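Local atomic coordinates of fibrinogen alpha subunit (Gallus gallus, PDB entry 1M1J), a protein that is probably cleaved by thrombin and then polymerises with the beta and gamma chains into the insoluble fibrin matrix of blood clots. Residues Arg150-Ile155 / Phe170-Asp175. Residues are numbered along the deposited sequence; the frame is centred on the assembly and turned at random.
Sequences RLEVDI and FDYQVD
Glu152 and Tyr172 both set CG anti to the backbone N (chi1 177° and 178°), and the glutamate stays extended beyond CG, which carries its carboxylate from the helix to the tyrosine hydroxyl. The setting is the distal end of the fibrinogen coiled coil, where the alpha chain leaves helix 82-160, doubles back and runs beside it toward helix 178-191, consistent with the returning fourth strand of this coiled coil. Tyr172 OH donates to Glu152 OE1 at 2.8 Å. It comes from above the carboxylate plane, 60° out of it, while OE1 lies at the ring edge, near the ring plane; the two side chains cross at about a right angle. A long acid suits this helix position because its extended chain reaches the returning segment, and a tyrosine suits the other side by offering a hydroxyl at the end of a rigid ring. Glu152 OE1 also accepts a second, weak bond from Asp175 N at 3.4 Å, so one oxygen ties a side chain and a backbone amide of the loop. Glu152 OE2 has a weak bond to Tyr179 OH, in helix 178-191. An alanine in place of Glu152 would remove the carboxylate and is likely to leave Tyr172 OH without this acceptor and Val174 CG1 without the CG methylene it packs on. Next to this carboxylate, Val174, whose CB points at the helix, lays CG1 against the methylene Glu152 CG at 3.6 Å. A small branched, apolar residue is consistent with the close approach of the backbones, Val174 CA lying 6.5 Å from Val153 CA. Although the CB of Val153 points away from the loop, one methyl still reaches across, with Val153 CG2 meeting Val174 CG1 at 4.1 Å.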
loop_
_atom_site.group_PDB
_atom_site.type_symbol
_atom_site.label_atom_id
_atom_site.label_comp_id
_atom_site.label_asym_id
_atom_site.label_seq_id
_atom_site.Cartn_x
_atom_site.Cartn_y
_atom_site.Cartn_z
ATOM N N ARG D 150 67.527 36.045 -124.344
ATOM C CA ARG D 150 67.287 35.900 -125.775
ATOM C C ARG D 150 67.670 37.184 -126.494
ATOM O O ARG D 150 68.330 37.157 -127.527
ATOM C CB ARG D 150 65.808 35.615 -126.055
ATOM C CG ARG D 150 65.416 34.147 -126.026
ATOM C CD ARG D 150 63.968 33.969 -126.459
ATOM N NE ARG D 150 63.640 32.564 -126.674
ATOM C CZ ARG D 150 63.662 31.634 -125.725
ATOM N NH1 ARG D 150 63.996 31.954 -124.482
ATOM N NH2 ARG D 150 63.360 30.377 -126.022
ATOM N N LEU D 151 67.245 38.307 -125.932
ATOM C CA LEU D 151 67.512 39.608 -126.513
ATOM C C LEU D 151 69.001 39.905 -126.648
ATOM O O LEU D 151 69.460 40.292 -127.720
ATOM C CB LEU D 151 66.855 40.699 -125.676
ATOM C CG LEU D 151 66.130 41.789 -126.465
ATOM C CD1 LEU D 151 65.896 42.990 -125.550
ATOM C CD2 LEU D 151 66.954 42.200 -127.672
ATOM N N GLU D 152 69.755 39.725 -125.565
ATOM C CA GLU D 152 71.187 39.990 -125.610
ATOM C C GLU D 152 71.819 39.266 -126.781
ATOM O O GLU D 152 72.647 39.833 -127.482
ATOM C CB GLU D 152 71.888 39.564 -124.316
ATOM C CG GLU D 152 73.405 39.766 -124.364
ATOM C CD GLU D 152 74.099 39.478 -123.044
ATOM O OE1 GLU D 152 75.350 39.506 -123.003
ATOM O OE2 GLU D 152 73.397 39.228 -122.044
ATOM N N VAL D 153 71.428 38.017 -126.996
ATOM C CA VAL D 153 71.980 37.248 -128.101
ATOM C C VAL D 153 71.519 37.812 -129.438
ATOM O O VAL D 153 72.286 37.828 -130.394
ATOM C CB VAL D 153 71.607 35.735 -127.997
ATOM C CG1 VAL D 153 71.817 35.039 -129.339
ATOM C CG2 VAL D 153 72.495 35.055 -126.957
ATOM N N ASP D 154 70.279 38.287 -129.510
ATOM C CA ASP D 154 69.773 38.846 -130.762
ATOM C C ASP D 154 70.603 40.080 -131.127
ATOM O O ASP D 154 71.035 40.239 -132.266
ATOM C CB ASP D 154 68.302 39.246 -130.626
ATOM C CG ASP D 154 67.637 39.518 -131.975
ATOM O OD1 ASP D 154 66.748 40.400 -132.047
ATOM O OD2 ASP D 154 67.989 38.839 -132.962
ATOM N N ILE D 155 70.833 40.951 -130.152
ATOM C CA ILE D 155 71.606 42.151 -130.402
ATOM C C ILE D 155 73.059 41.833 -130.726
ATOM O O ILE D 155 73.662 42.500 -131.562
ATOM C CB ILE D 155 71.537 43.108 -129.205
ATOM C CG1 ILE D 155 70.077 43.522 -128.977
ATOM C CG2 ILE D 155 72.404 44.332 -129.467
ATOM C CD1 ILE D 155 69.830 44.321 -127.700
ATOM N N PHE D 170 81.952 47.453 -133.417
ATOM C CA PHE D 170 82.069 47.338 -131.970
ATOM C C PHE D 170 81.999 45.872 -131.542
ATOM O O PHE D 170 80.982 45.201 -131.739
ATOM C CB PHE D 170 80.954 48.106 -131.286
ATOM C CG PHE D 170 81.020 48.048 -129.793
ATOM C CD1 PHE D 170 82.029 48.713 -129.104
ATOM C CD2 PHE D 170 80.077 47.326 -129.074
ATOM C CE1 PHE D 170 82.097 48.663 -127.718
ATOM C CE2 PHE D 170 80.135 47.269 -127.689
ATOM C CZ PHE D 170 81.150 47.941 -127.010
ATOM N N ASP D 171 83.077 45.377 -130.952
ATOM C CA ASP D 171 83.108 43.995 -130.513
ATOM C C ASP D 171 82.293 43.831 -129.234
ATOM O O ASP D 171 82.663 44.334 -128.180
ATOM C CB ASP D 171 84.559 43.540 -130.285
ATOM C CG ASP D 171 84.683 42.029 -130.102
ATOM O OD1 ASP D 171 83.953 41.272 -130.780
ATOM O OD2 ASP D 171 85.531 41.595 -129.289
ATOM N N TYR D 172 81.153 43.165 -129.344
ATOM C CA TYR D 172 80.334 42.917 -128.177
ATOM C C TYR D 172 80.265 41.406 -128.058
ATOM O O TYR D 172 80.055 40.702 -129.049
ATOM C CB TYR D 172 78.923 43.484 -128.323
ATOM C CG TYR D 172 78.067 43.167 -127.114
ATOM C CD1 TYR D 172 78.105 43.976 -125.973
ATOM C CD2 TYR D 172 77.272 42.017 -127.081
ATOM C CE1 TYR D 172 77.371 43.644 -124.823
ATOM C CE2 TYR D 172 76.537 41.673 -125.939
ATOM C CZ TYR D 172 76.590 42.488 -124.815
ATOM O OH TYR D 172 75.867 42.145 -123.690
ATOM N N GLN D 173 80.440 40.907 -126.845
ATOM C CA GLN D 173 80.421 39.475 -126.620
ATOM C C GLN D 173 79.436 39.152 -125.501
ATOM O O GLN D 173 79.470 39.782 -124.443
ATOM C CB GLN D 173 81.836 39.013 -126.247
ATOM C CG GLN D 173 82.217 37.646 -126.773
ATOM C CD GLN D 173 82.154 37.576 -128.286
ATOM O OE1 GLN D 173 82.901 38.259 -128.989
ATOM N NE2 GLN D 173 81.251 36.749 -128.796
ATOM N N VAL D 174 78.552 38.185 -125.742
ATOM C CA VAL D 174 77.565 37.776 -124.737
ATOM C C VAL D 174 78.258 37.044 -123.598
ATOM O O VAL D 174 79.083 36.162 -123.841
ATOM C CB VAL D 174 76.498 36.827 -125.327
ATOM C CG1 VAL D 174 75.576 37.593 -126.254
ATOM C CG2 VAL D 174 77.176 35.687 -126.076
ATOM N N ASP D 175 77.919 37.407 -122.363
ATOM C CA ASP D 175 78.520 36.779 -121.189
ATOM C C ASP D 175 78.228 35.273 -121.101
ATOM O O ASP D 175 79.099 34.493 -120.707
ATOM C CB ASP D 175 78.028 37.470 -119.914
ATOM C CG ASP D 175 78.857 37.100 -118.691
ATOM O OD1 ASP D 175 79.033 35.890 -118.425
ATOM O OD2 ASP D 175 79.329 38.023 -117.994
#